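Local coordinates for lipolytic enzyme (Clostridium thermocellum, PDB 2VPT), which catalyses, as the catalytic domain of a cellulosomal family 3 carbohydrate esterase, the removal of acetyl groups from xylan, at residues 147-150 with 155-158; 109-114 with 123-128. All blocks are in the same frame, centred on the assembly; numbering follows the deposited sequence.

How the contacts relate
Both contacts pack a helix against the same face of one sheet, and their centres lie about 9 Å apart. Strand 156-159 of contact 1 neighbours strand 122-126 of contact 2, with a probable backbone hydrogen bond of 2.9 Å between Tyr-157 O and Val-125 N. Their helices are tied by a salt bridge, Lys-149 NZ to Asp-112 OD1 at 2.6 Å. Along the chain contact 2 comes first. Tyr-128, the last residue of segment 123-128, is hydrogen-bonded through OH to Asp-13, next to Ser-14, the probable nucleophile of a Ser-His-Asp triad with His-178 and Asp-175. The calcium ligands Asp-43 and Phe-44 lie on strand 41-44, beyond strands 86-90 and 5-12.

Contact 1 of 2, residues 147-150 with 155-158; sequences QQKA and KVYF
Ala-150 and Val-156 bring the two backbones together, their CA atoms 5.7 Å apart. Residues 147-150 form the last turn or so of helix 142-151; the helix runs on to Asn-151, and a short loop that includes Lys-155 leads to the strand at Val-156. No hydrogen bond joins the two segments, so the contact rests on van der Waals packing, with a modest 116 Å² of surface buried in all.

Val-156 is the centre of it. Its CB points at the helix, and a chi1 of 60° sets CG1 between the backbone N and the carbonyl carbon, aimed into the angle between Lys-149 and Ala-150. There CG1 meets CB of Lys-149 at 3.6 Å and the backbone N of Ala-150 at 3.8 Å. The methyl of Ala-150 comes in beside it: its CB lies 4.4 Å from CG1 of Val-156 and 3.8 Å from the carbonyl O of Val-156, so this small residue touches both side chain and backbone of the strand.

Lys-149 contributes only the base of its side chain. A bend at chi2 (-92°) turns the rest of the chain away from Val-156, and its NZ reaches the carboxylate of Asp-112 and the hydroxyl of Ser-108, two partners that fix the amine on the adjoining helix.

With strands 122-126 and 156-159 parallel neighbours and helix 142-151 on the connection between them, the contact lies at the end of a beta-alpha-beta crossover. Val-146 of the same helix and Phe-115 of helix 104-117 also pack on Val-156, while Leu-123 and Val-125 flank it from the neighbouring strand.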
# COMPACT_ATOMS: atom_id res chain seq x y z
N GLN A 147 -27.55 2.81 14.36
CA GLN A 147 -28.44 2.85 15.52
C GLN A 147 -29.57 1.81 15.46
O GLN A 147 -29.90 1.20 16.47
CB GLN A 147 -29.01 4.24 15.72
CG GLN A 147 -29.70 4.45 17.08
CD GLN A 147 -28.74 4.29 18.25
OE1 GLN A 147 -27.72 4.99 18.34
NE2 GLN A 147 -29.05 3.36 19.14
N GLN A 148 -30.12 1.61 14.26
CA GLN A 148 -31.14 0.57 13.99
C GLN A 148 -30.65 -0.83 14.40
O GLN A 148 -31.37 -1.58 15.05
CB GLN A 148 -31.49 0.63 12.49
CG GLN A 148 -32.72 -0.12 11.96
CD GLN A 148 -33.13 0.37 10.56
OE1 GLN A 148 -32.72 1.46 10.13
NE2 GLN A 148 -33.94 -0.41 9.86
N LYS A 149 -29.40 -1.15 14.08
CA LYS A 149 -28.84 -2.46 14.36
C LYS A 149 -28.52 -2.59 15.85
O LYS A 149 -28.74 -3.63 16.46
CB LYS A 149 -27.54 -2.68 13.57
CG LYS A 149 -27.59 -2.35 12.09
CD LYS A 149 -27.94 -3.53 11.24
CE LYS A 149 -27.95 -3.15 9.77
NZ LYS A 149 -28.86 -4.01 9.00
N ALA A 150 -27.99 -1.51 16.43
CA ALA A 150 -27.66 -1.49 17.86
C ALA A 150 -28.91 -1.65 18.72
O ALA A 150 -28.91 -2.39 19.70
CB ALA A 150 -26.95 -0.20 18.20
N LYS A 155 -23.83 -5.80 18.52
CA LYS A 155 -22.66 -5.11 19.03
C LYS A 155 -21.98 -4.31 17.91
O LYS A 155 -20.87 -4.64 17.46
CB LYS A 155 -21.70 -6.12 19.69
CG LYS A 155 -22.30 -6.77 20.95
CD LYS A 155 -21.41 -7.85 21.53
CE LYS A 155 -21.93 -8.31 22.88
NZ LYS A 155 -21.15 -9.45 23.42
N VAL A 156 -22.66 -3.26 17.45
CA VAL A 156 -22.17 -2.35 16.41
C VAL A 156 -22.23 -0.92 16.93
O VAL A 156 -23.21 -0.51 17.57
CB VAL A 156 -22.94 -2.52 15.07
CG1 VAL A 156 -24.44 -2.23 15.25
CG2 VAL A 156 -22.33 -1.65 13.97
N TYR A 157 -21.17 -0.15 16.67
CA TYR A 157 -20.97 1.16 17.26
C TYR A 157 -20.48 2.12 16.20
O TYR A 157 -19.67 1.75 15.35
CB TYR A 157 -19.93 1.06 18.40
CG TYR A 157 -20.32 0.02 19.42
CD1 TYR A 157 -21.21 0.34 20.45
CD2 TYR A 157 -19.85 -1.28 19.34
CE1 TYR A 157 -21.59 -0.62 21.38
CE2 TYR A 157 -20.23 -2.25 20.27
CZ TYR A 157 -21.11 -1.91 21.28
OH TYR A 157 -21.50 -2.86 22.20
N PHE A 158 -20.98 3.35 16.24
CA PHE A 158 -20.65 4.39 15.29
C PHE A 158 -19.42 5.15 15.72
O PHE A 158 -19.27 5.54 16.88
CB PHE A 158 -21.86 5.34 15.15
CG PHE A 158 -21.64 6.51 14.22
CD1 PHE A 158 -21.23 6.32 12.91
CD2 PHE A 158 -21.87 7.79 14.65
CE1 PHE A 158 -21.05 7.40 12.07
CE2 PHE A 158 -21.70 8.87 13.82
CZ PHE A 158 -21.28 8.68 12.53

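Contact 2 of 2, residues 109-114 with 123-128; sequences NLIDQI and LFVADY
Leu-123 and Ile-111 form the middle of this buried contact, in which a helix runs nearly antiparallel to a strand: the segment axes come within 10.6 Å at an angle of 164°. No hydrogen bond crosses, and four aliphatic side chains fill the interval.

Leu-123 stands up from the strand with CG anti to its own N (chi1 179°), which lifts the two methyls of its fork to separate residues of the helix. CD2 meets CG2 of Ile-111 at 3.8 Å and CG1 of the same residue at 4.0 Å; CD1 reaches CD1 of Ile-114 at 4.1 Å. The side chains lie roughly perpendicular in both pairs, and the divergence of the two methyls lets the leucine span two helical positions three residues apart.

Of the two isoleucines, Ile-111 has the larger share, because CG1, CG2 and CD1 all touch the strand. Placing CG1 opposite the carbonyl carbon (chi1 -68°) and extending it at chi2 carries CD1 along the strand to CG2 of Val-125, at 4.0 Å, while CG2 stays with Leu-123. Ile-114 has nearly the same torsions but touches the strand with its CD1 alone.

Helix 104-117 covers part of one face of the sheet. With helix 93-99 it lies on the beta-alpha-beta crossover from strand 86-90 to the parallel strand 122-126, within the alpha/beta fold of the SGNH (GDSL-like) hydrolases. Val-87 and Leu-89 also touch Leu-123, and Ile-75 of helix 68-82 packs on Ile-114. On the other face, Phe-124 and Ala-126 meet helix 181-203, notably at Trp-191.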
# COMPACT_ATOMS: atom_id res chain seq x y z
N ASN A 109 -26.58 -4.08 4.64
CA ASN A 109 -26.44 -5.50 4.33
C ASN A 109 -25.05 -6.05 4.69
O ASN A 109 -24.93 -7.19 5.12
CB ASN A 109 -26.75 -5.78 2.85
CG ASN A 109 -28.20 -5.57 2.51
OD1 ASN A 109 -29.06 -5.51 3.40
ND2 ASN A 109 -28.48 -5.42 1.23
N LEU A 110 -24.02 -5.24 4.47
CA LEU A 110 -22.66 -5.65 4.84
C LEU A 110 -22.51 -5.83 6.35
O LEU A 110 -21.88 -6.78 6.78
CB LEU A 110 -21.65 -4.63 4.28
CG LEU A 110 -20.19 -4.86 4.68
CD1 LEU A 110 -19.71 -6.25 4.27
CD2 LEU A 110 -19.33 -3.80 4.03
N ILE A 111 -23.09 -4.94 7.14
CA ILE A 111 -23.09 -5.09 8.60
C ILE A 111 -23.75 -6.41 8.98
O ILE A 111 -23.21 -7.19 9.75
CB ILE A 111 -23.79 -3.90 9.29
CG1 ILE A 111 -22.95 -2.61 9.11
CG2 ILE A 111 -24.05 -4.19 10.78
CD1 ILE A 111 -23.71 -1.34 9.39
N ASP A 112 -24.93 -6.67 8.41
CA ASP A 112 -25.63 -7.92 8.69
C ASP A 112 -24.79 -9.13 8.32
O ASP A 112 -24.73 -10.11 9.05
CB ASP A 112 -26.96 -8.00 7.93
CG ASP A 112 -28.00 -7.00 8.42
OD1 ASP A 112 -27.78 -6.34 9.46
OD2 ASP A 112 -29.05 -6.88 7.75
N GLN A 113 -24.14 -9.05 7.16
CA GLN A 113 -23.30 -10.14 6.67
C GLN A 113 -22.15 -10.46 7.61
O GLN A 113 -21.86 -11.62 7.88
CB GLN A 113 -22.75 -9.77 5.29
CG GLN A 113 -21.87 -10.84 4.67
CD GLN A 113 -21.28 -10.39 3.34
OE1 GLN A 113 -21.75 -9.45 2.73
NE2 GLN A 113 -20.24 -11.08 2.89
N ILE A 114 -21.49 -9.43 8.12
CA ILE A 114 -20.40 -9.61 9.07
C ILE A 114 -20.85 -10.41 10.30
O ILE A 114 -20.18 -11.35 10.70
CB ILE A 114 -19.78 -8.24 9.47
CG1 ILE A 114 -19.01 -7.65 8.27
CG2 ILE A 114 -18.87 -8.38 10.70
CD1 ILE A 114 -18.70 -6.18 8.36
N LEU A 123 -18.20 -4.77 16.16
CA LEU A 123 -18.06 -4.01 14.92
C LEU A 123 -18.17 -2.51 15.16
O LEU A 123 -19.10 -2.04 15.82
CB LEU A 123 -19.13 -4.46 13.91
CG LEU A 123 -19.16 -3.77 12.54
CD1 LEU A 123 -17.89 -4.01 11.72
CD2 LEU A 123 -20.38 -4.22 11.73
N PHE A 124 -17.21 -1.77 14.64
CA PHE A 124 -17.23 -0.32 14.60
C PHE A 124 -17.37 0.12 13.16
O PHE A 124 -16.70 -0.41 12.28
CB PHE A 124 -15.94 0.25 15.19
CG PHE A 124 -15.81 0.03 16.67
CD1 PHE A 124 -16.38 0.91 17.55
CD2 PHE A 124 -15.17 -1.09 17.17
CE1 PHE A 124 -16.29 0.72 18.91
CE2 PHE A 124 -15.08 -1.29 18.55
CZ PHE A 124 -15.64 -0.38 19.41
N VAL A 125 -18.27 1.07 12.93
CA VAL A 125 -18.56 1.60 11.60
C VAL A 125 -18.31 3.10 11.61
O VAL A 125 -18.93 3.81 12.41
CB VAL A 125 -20.00 1.30 11.17
CG1 VAL A 125 -20.28 1.92 9.79
CG2 VAL A 125 -20.24 -0.22 11.15
N ALA A 126 -17.43 3.57 10.73
CA ALA A 126 -17.06 4.98 10.64
C ALA A 126 -17.72 5.72 9.49
O ALA A 126 -17.97 5.15 8.43
CB ALA A 126 -15.55 5.11 10.51
N ASP A 127 -17.99 7.01 9.70
CA ASP A 127 -18.20 7.93 8.58
C ASP A 127 -16.87 8.59 8.16
O ASP A 127 -15.81 8.18 8.65
CB ASP A 127 -19.35 8.92 8.86
CG ASP A 127 -19.03 9.98 9.89
OD1 ASP A 127 -17.94 9.95 10.49
OD2 ASP A 127 -19.90 10.87 10.07
N TYR A 128 -16.92 9.55 7.24
CA TYR A 128 -15.72 10.16 6.66
C TYR A 128 -15.48 11.58 7.16
O TYR A 128 -16.41 12.31 7.50
CB TYR A 128 -15.83 10.18 5.13
CG TYR A 128 -15.69 8.82 4.49
CD1 TYR A 128 -14.53 8.47 3.85
CD2 TYR A 128 -16.74 7.89 4.51
CE1 TYR A 128 -14.39 7.22 3.24
CE2 TYR A 128 -16.60 6.65 3.92
CZ TYR A 128 -15.42 6.32 3.30
OH TYR A 128 -15.29 5.07 2.69